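Local coordinates for protein type II restriction enzyme MunI (Mycoplasma, PDB 1D02) that cleaves double-stranded DNA as a homodimeric type II restriction endonuclease, recognising the sequence 5'-CAATTG-3' and cutting after its first C, at residues K161-I166 with M179-E184; W149-G154 with E187-H192; N26-F31 with G97-Q102. The protein carries 1 engineered substitution. One frame throughout, in Å; residues are numbered along the deposited sequence.

Contact 1 of 3, residues K161-I166 with M179-E184; sequences KRVREI and MWRPNE. With nucleotides of chain B.
The methyl group of M179 lies against the branched side chain of I166. M179 CE is 3.7 Å from I166 CD1. It is also 3.9 Å from both I166 CB and I166 CG2. The side chain of M179 leaves the strand toward the helix. It kinks at chi2 (-80°), and the extended CG-SD bond (chi3 -179°) carries CE up to I166. CG2 of V163 also faces CE, more loosely at 4.3 Å.

R181 comes in from the direction opposite to V163. Its NH2 lies 4.1 Å from V163 CG2, which sits at the guanidinium edge, near the plane. One face of the same group rests on M179 CB, 3.6 Å from the plane. R181 NE donates to the backbone O of T157, which helps fix this orientation.

The contact joins the helix and second strand of a beta-alpha-beta unit (148-153, 160-170, 177-180). F152 of the first strand touches both I166 and M179.

R162 NH1 makes a salt bridge to E165 OE1, which it meets from above the carboxylate plane; H119 NE2 also bonds to this oxygen. K161 NZ donates to OP2 of DC2 of chain B over 2.6 Å and makes a cation-pi contact with W78 of the second subunit. The contact itself is thus apolar, with one charged edge from R181, while K161 carries charge to DNA and V163 also packs on V62 of the second subunit.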
loop_
_atom_site.group_PDB
_atom_site.type_symbol
_atom_site.label_atom_id
_atom_site.label_comp_id
_atom_site.label_asym_id
_atom_site.label_seq_id
_atom_site.Cartn_x
_atom_site.Cartn_y
_atom_site.Cartn_z
ATOM N N LYS D 161 -3.742 15.983 9.391
ATOM C CA LYS D 161 -2.598 15.086 9.263
ATOM C C LYS D 161 -2.823 14.095 8.100
ATOM O O LYS D 161 -1.943 13.907 7.246
ATOM C CB LYS D 161 -2.379 14.325 10.578
ATOM C CG LYS D 161 -1.262 13.301 10.489
ATOM C CD LYS D 161 -1.255 12.340 11.694
ATOM C CE LYS D 161 -0.965 13.078 12.975
ATOM N NZ LYS D 161 -0.599 12.107 14.044
ATOM N N ARG D 162 -3.999 13.470 8.050
ATOM C CA ARG D 162 -4.291 12.515 6.978
ATOM C C ARG D 162 -4.264 13.135 5.590
ATOM O O ARG D 162 -3.788 12.503 4.653
ATOM C CB ARG D 162 -5.659 11.860 7.212
ATOM C CG ARG D 162 -5.709 11.014 8.488
ATOM C CD ARG D 162 -5.219 9.563 8.281
ATOM N NE ARG D 162 -4.831 9.034 9.574
ATOM C CZ ARG D 162 -3.584 9.019 10.024
ATOM N NH1 ARG D 162 -2.591 9.463 9.254
ATOM N NH2 ARG D 162 -3.346 8.715 11.292
ATOM N N VAL D 163 -4.780 14.355 5.433
ATOM C CA VAL D 163 -4.773 14.960 4.099
ATOM C C VAL D 163 -3.339 15.206 3.644
ATOM O O VAL D 163 -2.988 14.961 2.499
ATOM C CB VAL D 163 -5.616 16.251 4.103
ATOM C CG1 VAL D 163 -5.418 17.050 2.819
ATOM C CG2 VAL D 163 -7.100 15.849 4.244
ATOM N N ARG D 164 -2.499 15.659 4.568
ATOM C CA ARG D 164 -1.101 15.899 4.246
ATOM C C ARG D 164 -0.343 14.584 4.009
ATOM O O ARG D 164 0.531 14.504 3.136
ATOM C CB ARG D 164 -0.479 16.708 5.382
ATOM C CG ARG D 164 -1.031 18.153 5.423
ATOM C CD ARG D 164 -0.249 19.029 6.423
ATOM N NE ARG D 164 -0.619 20.448 6.316
ATOM C CZ ARG D 164 -1.732 20.986 6.818
ATOM N NH1 ARG D 164 -2.608 20.235 7.482
ATOM N NH2 ARG D 164 -1.982 22.292 6.643
ATOM N N GLU D 165 -0.684 13.562 4.783
ATOM C CA GLU D 165 -0.062 12.243 4.639
ATOM C C GLU D 165 -0.328 11.667 3.239
ATOM O O GLU D 165 0.598 11.263 2.516
ATOM C CB GLU D 165 -0.648 11.286 5.691
ATOM C CG GLU D 165 -0.354 9.795 5.447
ATOM C CD GLU D 165 -1.199 8.912 6.361
ATOM O OE1 GLU D 165 -2.434 9.136 6.435
ATOM O OE2 GLU D 165 -0.624 8.001 6.991
ATOM N N ILE D 166 -1.597 11.639 2.853
ATOM C CA ILE D 166 -1.958 11.075 1.554
ATOM C C ILE D 166 -1.363 11.929 0.427
ATOM O O ILE D 166 -0.897 11.389 -0.579
ATOM C CB ILE D 166 -3.506 10.936 1.425
ATOM C CG1 ILE D 166 -4.006 9.833 2.380
ATOM C CG2 ILE D 166 -3.896 10.557 -0.005
ATOM C CD1 ILE D 166 -5.455 10.027 2.842
ATOM N N MET D 179 -10.467 13.505 -2.678
ATOM C CA MET D 179 -11.045 13.620 -1.333
ATOM C C MET D 179 -12.480 14.113 -1.506
ATOM O O MET D 179 -12.689 15.293 -1.802
ATOM C CB MET D 179 -10.268 14.657 -0.504
ATOM C CG MET D 179 -8.810 14.339 -0.318
ATOM S SD MET D 179 -8.607 13.123 0.980
ATOM C CE MET D 179 -6.831 12.950 1.039
ATOM N N TRP D 180 -13.462 13.227 -1.329
ATOM C CA TRP D 180 -14.858 13.620 -1.490
ATOM C C TRP D 180 -15.343 13.941 -0.081
ATOM O O TRP D 180 -15.702 13.050 0.684
ATOM C CB TRP D 180 -15.665 12.478 -2.115
ATOM C CG TRP D 180 -17.001 12.928 -2.678
ATOM C CD1 TRP D 180 -17.397 14.218 -2.927
ATOM C CD2 TRP D 180 -18.104 12.090 -3.044
ATOM N NE1 TRP D 180 -18.684 14.229 -3.421
ATOM C CE2 TRP D 180 -19.141 12.938 -3.498
ATOM C CE3 TRP D 180 -18.316 10.706 -3.027
ATOM C CZ2 TRP D 180 -20.369 12.449 -3.927
ATOM C CZ3 TRP D 180 -19.554 10.211 -3.464
ATOM C CH2 TRP D 180 -20.560 11.081 -3.905
ATOM N N ARG D 181 -15.355 15.236 0.232
ATOM C CA ARG D 181 -15.698 15.694 1.572
ATOM C C ARG D 181 -17.168 15.649 1.948
ATOM O O ARG D 181 -18.044 15.662 1.082
ATOM C CB ARG D 181 -15.109 17.103 1.778
ATOM C CG ARG D 181 -13.567 17.090 1.629
ATOM C CD ARG D 181 -12.816 18.404 1.944
ATOM N NE ARG D 181 -11.392 18.059 2.056
ATOM C CZ ARG D 181 -10.498 18.142 1.072
ATOM N NH1 ARG D 181 -10.841 18.606 -0.131
ATOM N NH2 ARG D 181 -9.278 17.669 1.261
ATOM N N PRO D 182 -17.458 15.587 3.251
ATOM C CA PRO D 182 -18.830 15.542 3.761
ATOM C C PRO D 182 -19.550 16.776 3.199
ATOM O O PRO D 182 -18.974 17.866 3.104
ATOM C CB PRO D 182 -18.627 15.670 5.276
ATOM C CG PRO D 182 -17.334 14.962 5.503
ATOM C CD PRO D 182 -16.474 15.481 4.353
ATOM N N ASN D 183 -20.783 16.605 2.777
ATOM C CA ASN D 183 -21.533 17.744 2.244
ATOM C C ASN D 183 -21.176 18.142 0.826
ATOM O O ASN D 183 -21.861 18.985 0.256
ATOM C CB ASN D 183 -21.400 19.009 3.108
ATOM C CG ASN D 183 -21.631 18.738 4.588
ATOM O OD1 ASN D 183 -22.557 18.017 4.969
ATOM N ND2 ASN D 183 -20.792 19.336 5.435
ATOM N N GLU D 184 -20.121 17.575 0.250
ATOM C CA GLU D 184 -19.768 17.938 -1.115
ATOM C C GLU D 184 -20.717 17.203 -2.043
ATOM O O GLU D 184 -21.094 16.073 -1.779
ATOM C CB GLU D 184 -18.328 17.562 -1.410
ATOM C CG GLU D 184 -17.843 18.103 -2.737
ATOM C CD GLU D 184 -18.050 19.606 -2.853
ATOM O OE1 GLU D 184 -17.375 20.356 -2.115
ATOM O OE2 GLU D 184 -18.897 20.038 -3.673
ATOM P P DC B 2 3.224 10.964 14.246
ATOM O OP1 DC B 2 4.494 11.204 13.523
ATOM O OP2 DC B 2 1.989 11.670 13.820
ATOM O "O5'" DC B 2 2.958 9.408 14.216
ATOM C "C5'" DC B 2 3.931 8.558 14.772
ATOM C "C4'" DC B 2 3.450 7.137 14.750
ATOM O "O4'" DC B 2 2.489 6.959 15.813
ATOM C "C3'" DC B 2 2.782 6.645 13.458
ATOM O "O3'" DC B 2 3.625 5.600 12.972
ATOM C "C2'" DC B 2 1.393 6.193 13.915
ATOM C "C1'" DC B 2 1.575 5.973 15.416
ATOM N N1 DC B 2 0.399 6.112 16.283
ATOM C C2 DC B 2 0.107 5.072 17.170
ATOM O O2 DC B 2 0.864 4.077 17.189
ATOM N N3 DC B 2 -0.969 5.176 17.985
ATOM C C4 DC B 2 -1.716 6.283 17.952
ATOM N N4 DC B 2 -2.748 6.368 18.781
ATOM C C5 DC B 2 -1.429 7.363 17.063
ATOM C C6 DC B 2 -0.379 7.233 16.250
#

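Contact 2 of 3, residues W149-G154 with E187-H192; sequences WVVFEG and EKLVQH
W149 and L189 join helix 186-197 to a central strand of the mixed sheet in this PD-(D/E)XK nuclease fold. The far edge of the indole points at the helix. W149 CH2 is 3.8 Å from L189 CD1 and 3.7 Å from L189 O, which lies near the ring plane. V151, two residues on, adds CG1 at 4.1 Å from the same L189 CD1. Their side chains meet at about a right angle.

The H192 ring runs nearly parallel to the five-membered ring of W149, with planes at 9°. The centroids are 5.0 Å apart, so the rings are slid and barely overlap.

In the second shell, F178 of the neighbouring strand touches W149, L189 and H192. F193 and L197, further along helix 186-197, also pack on W149. L27 and F31 of helix 27-34 close in on V151 and L189. Backbone bonds from W149 and V151 to E98 hold the strand in the sheet. The axes of segments 149-153 and 187-192 run nearly antiparallel, at 161°, and approach to 11.6 Å.

W149 CG is anti to the backbone N (chi1 -179°), which swings the indole along the strand until V151 CG2 stands 3.8 Å above the ring centre.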
loop_
_atom_site.group_PDB
_atom_site.type_symbol
_atom_site.label_atom_id
_atom_site.label_comp_id
_atom_site.label_asym_id
_atom_site.label_seq_id
_atom_site.Cartn_x
_atom_site.Cartn_y
_atom_site.Cartn_z
ATOM N N TRP D 149 -7.780 4.827 -9.279
ATOM C CA TRP D 149 -8.245 6.068 -8.675
ATOM C C TRP D 149 -8.847 5.719 -7.327
ATOM O O TRP D 149 -9.798 4.942 -7.255
ATOM C CB TRP D 149 -9.300 6.708 -9.585
ATOM C CG TRP D 149 -9.844 8.017 -9.088
ATOM C CD1 TRP D 149 -9.183 8.958 -8.353
ATOM C CD2 TRP D 149 -11.132 8.562 -9.384
ATOM N NE1 TRP D 149 -9.988 10.068 -8.172
ATOM C CE2 TRP D 149 -11.189 9.848 -8.797
ATOM C CE3 TRP D 149 -12.248 8.092 -10.096
ATOM C CZ2 TRP D 149 -12.318 10.678 -8.895
ATOM C CZ3 TRP D 149 -13.377 8.919 -10.196
ATOM C CH2 TRP D 149 -13.396 10.196 -9.596
ATOM N N VAL D 150 -8.287 6.295 -6.264
ATOM C CA VAL D 150 -8.774 6.027 -4.914
ATOM C C VAL D 150 -9.583 7.247 -4.457
ATOM O O VAL D 150 -9.089 8.375 -4.469
ATOM C CB VAL D 150 -7.604 5.782 -3.919
ATOM C CG1 VAL D 150 -8.151 5.598 -2.509
ATOM C CG2 VAL D 150 -6.788 4.520 -4.324
ATOM N N VAL D 151 -10.848 7.010 -4.122
ATOM C CA VAL D 151 -11.712 8.079 -3.622
ATOM C C VAL D 151 -11.858 7.908 -2.114
ATOM O O VAL D 151 -12.291 6.839 -1.643
ATOM C CB VAL D 151 -13.098 8.027 -4.284
ATOM C CG1 VAL D 151 -14.004 9.101 -3.677
ATOM C CG2 VAL D 151 -12.946 8.242 -5.807
ATOM N N PHE D 152 -11.458 8.933 -1.362
ATOM C CA PHE D 152 -11.555 8.913 0.103
ATOM C C PHE D 152 -12.847 9.623 0.493
ATOM O O PHE D 152 -13.267 10.571 -0.182
ATOM C CB PHE D 152 -10.361 9.626 0.746
ATOM C CG PHE D 152 -9.035 8.927 0.528
ATOM C CD1 PHE D 152 -8.194 9.302 -0.523
ATOM C CD2 PHE D 152 -8.638 7.892 1.360
ATOM C CE1 PHE D 152 -6.969 8.652 -0.746
ATOM C CE2 PHE D 152 -7.417 7.229 1.151
ATOM C CZ PHE D 152 -6.578 7.606 0.096
ATOM N N GLU D 153 -13.449 9.170 1.589
ATOM C CA GLU D 153 -14.725 9.708 2.081
ATOM C C GLU D 153 -14.670 9.682 3.597
ATOM O O GLU D 153 -13.875 8.936 4.167
ATOM C CB GLU D 153 -15.890 8.808 1.641
ATOM C CG GLU D 153 -16.128 8.773 0.127
ATOM C CD GLU D 153 -17.255 7.820 -0.308
ATOM O OE1 GLU D 153 -17.864 7.135 0.540
ATOM O OE2 GLU D 153 -17.510 7.743 -1.534
ATOM N N GLY D 154 -15.530 10.471 4.241
ATOM C CA GLY D 154 -15.554 10.492 5.703
ATOM C C GLY D 154 -14.719 11.621 6.285
ATOM O O GLY D 154 -14.112 12.419 5.560
ATOM N N GLU D 187 -21.167 16.583 -8.244
ATOM C CA GLU D 187 -20.531 17.347 -9.298
ATOM C C GLU D 187 -19.005 17.461 -9.142
ATOM O O GLU D 187 -18.259 17.253 -10.106
ATOM C CB GLU D 187 -21.191 18.741 -9.374
ATOM C CG GLU D 187 -20.626 19.642 -10.462
ATOM C CD GLU D 187 -21.350 20.989 -10.566
ATOM O OE1 GLU D 187 -21.651 21.598 -9.510
ATOM O OE2 GLU D 187 -21.599 21.443 -11.702
ATOM N N LYS D 188 -18.540 17.784 -7.939
ATOM C CA LYS D 188 -17.112 17.909 -7.696
ATOM C C LYS D 188 -16.367 16.589 -7.959
ATOM O O LYS D 188 -15.262 16.598 -8.500
ATOM C CB LYS D 188 -16.894 18.350 -6.247
ATOM C CG LYS D 188 -15.455 18.586 -5.886
ATOM C CD LYS D 188 -15.132 20.073 -5.841
ATOM C CE LYS D 188 -13.835 20.310 -5.055
ATOM N NZ LYS D 188 -13.976 20.145 -3.547
ATOM N N LEU D 189 -16.976 15.476 -7.554
ATOM C CA LEU D 189 -16.405 14.145 -7.756
ATOM C C LEU D 189 -16.251 13.881 -9.259
ATOM O O LEU D 189 -15.181 13.475 -9.727
ATOM C CB LEU D 189 -17.318 13.067 -7.133
ATOM C CG LEU D 189 -16.963 11.608 -7.443
ATOM C CD1 LEU D 189 -15.657 11.239 -6.755
ATOM C CD2 LEU D 189 -18.107 10.684 -6.973
ATOM N N VAL D 190 -17.315 14.129 -10.004
ATOM C CA VAL D 190 -17.279 13.890 -11.448
ATOM C C VAL D 190 -16.315 14.858 -12.144
ATOM O O VAL D 190 -15.598 14.462 -13.080
ATOM C CB VAL D 190 -18.715 13.979 -12.091
ATOM C CG1 VAL D 190 -18.628 13.694 -13.593
ATOM C CG2 VAL D 190 -19.656 12.934 -11.451
ATOM N N GLN D 191 -16.251 16.107 -11.684
ATOM C CA GLN D 191 -15.343 17.071 -12.308
ATOM C C GLN D 191 -13.901 16.586 -12.194
ATOM O O GLN D 191 -13.109 16.784 -13.114
ATOM C CB GLN D 191 -15.482 18.463 -11.683
ATOM C CG GLN D 191 -16.814 19.133 -12.026
ATOM C CD GLN D 191 -16.989 20.481 -11.352
ATOM O OE1 GLN D 191 -16.616 20.618 -10.168
ATOM N NE2 GLN D 191 -17.536 21.406 -12.004
ATOM N N HIS D 192 -13.549 15.932 -11.087
ATOM C CA HIS D 192 -12.175 15.438 -10.958
ATOM C C HIS D 192 -11.907 14.420 -12.065
ATOM O O HIS D 192 -10.897 14.501 -12.765
ATOM C CB HIS D 192 -11.948 14.787 -9.590
ATOM C CG HIS D 192 -10.523 14.391 -9.347
ATOM N ND1 HIS D 192 -9.978 13.222 -9.834
ATOM C CD2 HIS D 192 -9.512 15.048 -8.726
ATOM C CE1 HIS D 192 -8.691 13.180 -9.530
ATOM N NE2 HIS D 192 -8.385 14.279 -8.862
#

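Contact 3 of 3, residues N26-F31 with G97-Q102; sequences NLYNVF and GEIKRQ. With nucleotides of chain A.
L27 and Y28, in the first turn of helix 27-34, both meet the CD1 methyl of I99. N26, just before them, caps the helix. Its OD1 accepts from N29 N at 2.9 Å, and its N donates to N29 OD1 (2.8 Å, 175°), a capping box.

L27 reaches I99 through CD1, 4.0 Å from I99 CD1. Y28 approaches the same methyl with its phenol end, OH lying 3.7 Å from I99 CD1. That hydroxyl also bonds to A83 O and to a water, which accepts from R101 NH2. V30 packs on V190 of helix 186-197, and F31 on L189, V190, I86 and L42.

On the strand, I99 CG2 lies 3.7 Å above one face of the R101 guanidinium, toward its rim. The extended R101 chain runs alongside OP2 of DA5 of chain A, and a turn at chi4 (78°) brings NH1 back to donate to it at 2.8 Å. K100 NZ donates to OP2 of DA4 of chain A at 3.1 Å. That phosphate follows the first C of the recognition sequence, consistent with the cleaved bond. E98-I99-K100 matches the (D/E)-X-K part of the PD-(D/E)XK nuclease motif, whose middle residue here faces the core.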
loop_
_atom_site.group_PDB
_atom_site.type_symbol
_atom_site.label_atom_id
_atom_site.label_comp_id
_atom_site.label_asym_id
_atom_site.label_seq_id
_atom_site.Cartn_x
_atom_site.Cartn_y
_atom_site.Cartn_z
ATOM N N ASN D 26 -24.166 8.956 -3.698
ATOM C CA ASN D 26 -23.014 8.108 -3.397
ATOM C C ASN D 26 -22.267 8.009 -4.742
ATOM O O ASN D 26 -22.773 8.506 -5.763
ATOM C CB ASN D 26 -23.433 6.741 -2.870
ATOM C CG ASN D 26 -24.404 6.032 -3.784
ATOM O OD1 ASN D 26 -24.062 5.678 -4.910
ATOM N ND2 ASN D 26 -25.631 5.821 -3.299
ATOM N N LEU D 27 -21.081 7.412 -4.753
ATOM C CA LEU D 27 -20.305 7.369 -6.003
ATOM C C LEU D 27 -21.030 6.676 -7.147
ATOM O O LEU D 27 -20.926 7.086 -8.317
ATOM C CB LEU D 27 -18.939 6.700 -5.782
ATOM C CG LEU D 27 -17.985 6.666 -6.994
ATOM C CD1 LEU D 27 -16.550 6.825 -6.461
ATOM C CD2 LEU D 27 -18.133 5.369 -7.800
ATOM N N TYR D 28 -21.755 5.619 -6.816
ATOM C CA TYR D 28 -22.476 4.859 -7.824
ATOM C C TYR D 28 -23.650 5.584 -8.469
ATOM O O TYR D 28 -23.728 5.638 -9.715
ATOM C CB TYR D 28 -22.932 3.525 -7.236
ATOM C CG TYR D 28 -21.780 2.777 -6.621
ATOM C CD1 TYR D 28 -21.503 2.862 -5.244
ATOM C CD2 TYR D 28 -20.934 2.024 -7.414
ATOM C CE1 TYR D 28 -20.385 2.190 -4.694
ATOM C CE2 TYR D 28 -19.844 1.363 -6.887
ATOM C CZ TYR D 28 -19.568 1.445 -5.542
ATOM O OH TYR D 28 -18.452 0.787 -5.077
ATOM N N ASN D 29 -24.572 6.140 -7.684
ATOM C CA ASN D 29 -25.685 6.795 -8.385
ATOM C C ASN D 29 -25.246 8.076 -9.107
ATOM O O ASN D 29 -25.791 8.421 -10.153
ATOM C CB ASN D 29 -26.940 6.988 -7.482
ATOM C CG ASN D 29 -26.712 7.869 -6.257
ATOM O OD1 ASN D 29 -25.658 8.456 -6.054
ATOM N ND2 ASN D 29 -27.756 7.974 -5.433
ATOM N N VAL D 30 -24.209 8.723 -8.597
ATOM C CA VAL D 30 -23.671 9.931 -9.218
ATOM C C VAL D 30 -23.062 9.581 -10.591
ATOM O O VAL D 30 -23.395 10.204 -11.615
ATOM C CB VAL D 30 -22.588 10.576 -8.300
ATOM C CG1 VAL D 30 -21.665 11.526 -9.081
ATOM C CG2 VAL D 30 -23.277 11.334 -7.147
ATOM N N PHE D 31 -22.187 8.578 -10.644
ATOM C CA PHE D 31 -21.606 8.262 -11.941
ATOM C C PHE D 31 -22.610 7.609 -12.885
ATOM O O PHE D 31 -22.542 7.839 -14.096
ATOM C CB PHE D 31 -20.346 7.392 -11.793
ATOM C CG PHE D 31 -19.093 8.201 -11.586
ATOM C CD1 PHE D 31 -18.430 8.208 -10.359
ATOM C CD2 PHE D 31 -18.595 9.000 -12.623
ATOM C CE1 PHE D 31 -17.303 8.989 -10.176
ATOM C CE2 PHE D 31 -17.460 9.790 -12.436
ATOM C CZ PHE D 31 -16.816 9.780 -11.210
ATOM N N GLY D 97 -11.160 1.477 -9.604
ATOM C CA GLY D 97 -11.177 2.358 -8.459
ATOM C C GLY D 97 -11.402 1.747 -7.101
ATOM O O GLY D 97 -11.825 0.600 -6.985
ATOM N N GLU D 98 -11.114 2.533 -6.068
ATOM C CA GLU D 98 -11.317 2.097 -4.692
ATOM C C GLU D 98 -12.014 3.229 -3.955
ATOM O O GLU D 98 -11.966 4.389 -4.376
ATOM C CB GLU D 98 -9.982 1.800 -3.989
ATOM C CG GLU D 98 -9.173 0.643 -4.557
ATOM C CD GLU D 98 -9.963 -0.660 -4.679
ATOM O OE1 GLU D 98 -10.956 -0.860 -3.931
ATOM O OE2 GLU D 98 -9.597 -1.500 -5.536
ATOM N N ILE D 99 -12.647 2.891 -2.835
ATOM C CA ILE D 99 -13.339 3.873 -2.025
ATOM C C ILE D 99 -12.884 3.586 -0.601
ATOM O O ILE D 99 -13.122 2.486 -0.081
ATOM C CB ILE D 99 -14.874 3.712 -2.129
ATOM C CG1 ILE D 99 -15.340 4.020 -3.574
ATOM C CG2 ILE D 99 -15.563 4.663 -1.153
ATOM C CD1 ILE D 99 -16.819 3.883 -3.774
ATOM N N LYS D 100 -12.231 4.557 0.026
ATOM C CA LYS D 100 -11.743 4.365 1.387
ATOM C C LYS D 100 -12.451 5.348 2.303
ATOM O O LYS D 100 -12.241 6.552 2.211
ATOM C CB LYS D 100 -10.219 4.564 1.418
ATOM C CG LYS D 100 -9.464 3.352 0.858
ATOM C CD LYS D 100 -9.655 2.147 1.796
ATOM C CE LYS D 100 -9.339 0.803 1.138
ATOM N NZ LYS D 100 -10.327 0.451 0.080
ATOM N N ARG D 101 -13.330 4.835 3.159
ATOM C CA ARG D 101 -14.080 5.692 4.088
ATOM C C ARG D 101 -13.428 5.554 5.442
ATOM O O ARG D 101 -13.121 4.439 5.864
ATOM C CB ARG D 101 -15.535 5.217 4.209
ATOM C CG ARG D 101 -16.209 4.959 2.872
ATOM C CD ARG D 101 -17.675 4.495 3.012
ATOM N NE ARG D 101 -18.227 4.033 1.727
ATOM C CZ ARG D 101 -17.980 2.837 1.183
ATOM N NH1 ARG D 101 -17.196 1.964 1.811
ATOM N NH2 ARG D 101 -18.501 2.516 -0.001
ATOM N N GLN D 102 -13.215 6.666 6.130
ATOM C CA GLN D 102 -12.584 6.573 7.461
ATOM C C GLN D 102 -12.827 7.825 8.281
ATOM O O GLN D 102 -13.018 8.922 7.726
ATOM C CB GLN D 102 -11.072 6.356 7.303
ATOM C CG GLN D 102 -10.316 5.946 8.587
ATOM C CD GLN D 102 -8.944 5.365 8.256
ATOM O OE1 GLN D 102 -7.884 5.902 8.658
ATOM N NE2 GLN D 102 -8.951 4.274 7.508
ATOM P P DA A 5 -16.437 0.895 5.535
ATOM O OP1 DA A 5 -17.772 0.998 6.169
ATOM O OP2 DA A 5 -16.101 1.759 4.394
ATOM O "O5'" DA A 5 -15.240 1.110 6.579
ATOM C "C5'" DA A 5 -15.455 1.050 7.964
ATOM C "C4'" DA A 5 -14.141 1.052 8.714
ATOM O "O4'" DA A 5 -13.406 -0.158 8.435
ATOM C "C3'" DA A 5 -13.145 2.211 8.541
ATOM O "O3'" DA A 5 -12.793 2.700 9.838
ATOM C "C2'" DA A 5 -11.890 1.518 8.014
ATOM C "C1'" DA A 5 -12.047 0.137 8.635
ATOM N N9 DA A 5 -11.257 -0.952 8.066
ATOM C C8 DA A 5 -10.871 -1.127 6.759
ATOM N N7 DA A 5 -10.167 -2.211 6.560
ATOM C C5 DA A 5 -10.073 -2.790 7.811
ATOM C C6 DA A 5 -9.439 -3.971 8.272
ATOM N N6 DA A 5 -8.757 -4.807 7.481
ATOM N N1 DA A 5 -9.525 -4.259 9.591
ATOM C C2 DA A 5 -10.199 -3.414 10.379
ATOM N N3 DA A 5 -10.834 -2.282 10.064
ATOM C C4 DA A 5 -10.737 -2.027 8.752
ATOM P P DT A 6 -13.660 3.858 10.519
ATOM O OP1 DT A 6 -14.962 3.953 9.819
ATOM O OP2 DT A 6 -12.782 5.051 10.623
ATOM O "O5'" DT A 6 -13.901 3.292 11.979
ATOM C "C5'" DT A 6 -14.899 2.313 12.171
ATOM C "C4'" DT A 6 -14.377 1.204 13.046
ATOM O "O4'" DT A 6 -13.364 0.447 12.342
ATOM C "C3'" DT A 6 -13.707 1.703 14.321
ATOM O "O3'" DT A 6 -14.643 1.694 15.386
ATOM C "C2'" DT A 6 -12.591 0.696 14.572
ATOM C "C1'" DT A 6 -12.422 -0.089 13.275
ATOM N N1 DT A 6 -11.083 0.152 12.727
ATOM C C2 DT A 6 -10.104 -0.813 12.856
ATOM O O2 DT A 6 -10.306 -1.893 13.387
ATOM N N3 DT A 6 -8.882 -0.468 12.336
ATOM C C4 DT A 6 -8.553 0.721 11.711
ATOM O O4 DT A 6 -7.404 0.905 11.300
ATOM C C5 DT A 6 -9.639 1.678 11.601
ATOM C C7 DT A 6 -9.385 2.989 10.940
ATOM C C6 DT A 6 -10.829 1.347 12.103
ATOM P P DA A 4 -12.917 -2.228 0.829
ATOM O OP1 DA A 4 -13.537 -1.125 0.054
ATOM O OP2 DA A 4 -11.464 -2.186 1.148
ATOM O "O5'" DA A 4 -13.720 -2.350 2.199
ATOM C "C5'" DA A 4 -15.128 -2.534 2.204
ATOM C "C4'" DA A 4 -15.659 -2.385 3.612
ATOM O "O4'" DA A 4 -15.213 -3.479 4.445
ATOM C "C3'" DA A 4 -15.227 -1.114 4.327
ATOM O "O3'" DA A 4 -16.331 -0.656 5.115
ATOM C "C2'" DA A 4 -14.047 -1.569 5.181
ATOM C "C1'" DA A 4 -14.421 -3.004 5.530
ATOM N N9 DA A 4 -13.309 -3.949 5.689
ATOM C C8 DA A 4 -12.319 -4.242 4.780
ATOM N N7 DA A 4 -11.532 -5.223 5.154
ATOM C C5 DA A 4 -12.018 -5.587 6.401
ATOM C C6 DA A 4 -11.643 -6.605 7.302
ATOM N N6 DA A 4 -10.650 -7.466 7.074
ATOM N N1 DA A 4 -12.350 -6.721 8.451
ATOM C C2 DA A 4 -13.357 -5.865 8.670
ATOM N N3 DA A 4 -13.807 -4.875 7.901
ATOM C C4 DA A 4 -13.091 -4.792 6.761
HETATM O O HOH W 1 -18.028 0.256 -2.001
#

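All three contacts are buried and set helices against one mixed sheet. Contact 3 is nearest the chain centre, about 8 Å between centres, and contact 1 farthest, at about 15 Å. Contacts 2 and 3 use neighbouring strands, and their helices touch through V190 and V30. Contact 1 uses the next strand, 177-180, and is nested in the loop closed by contact 2. W180 ties it to both others, by a probable backbone bond to F152 and by packing on L27. Contact 2 is aromatic and aliphatic, and its side chains do not touch DNA. Contacts 1 and 3 are mainly apolar where the segments meet, but their neighbouring basic residues reach phosphates. Only contact 1 touches the second subunit.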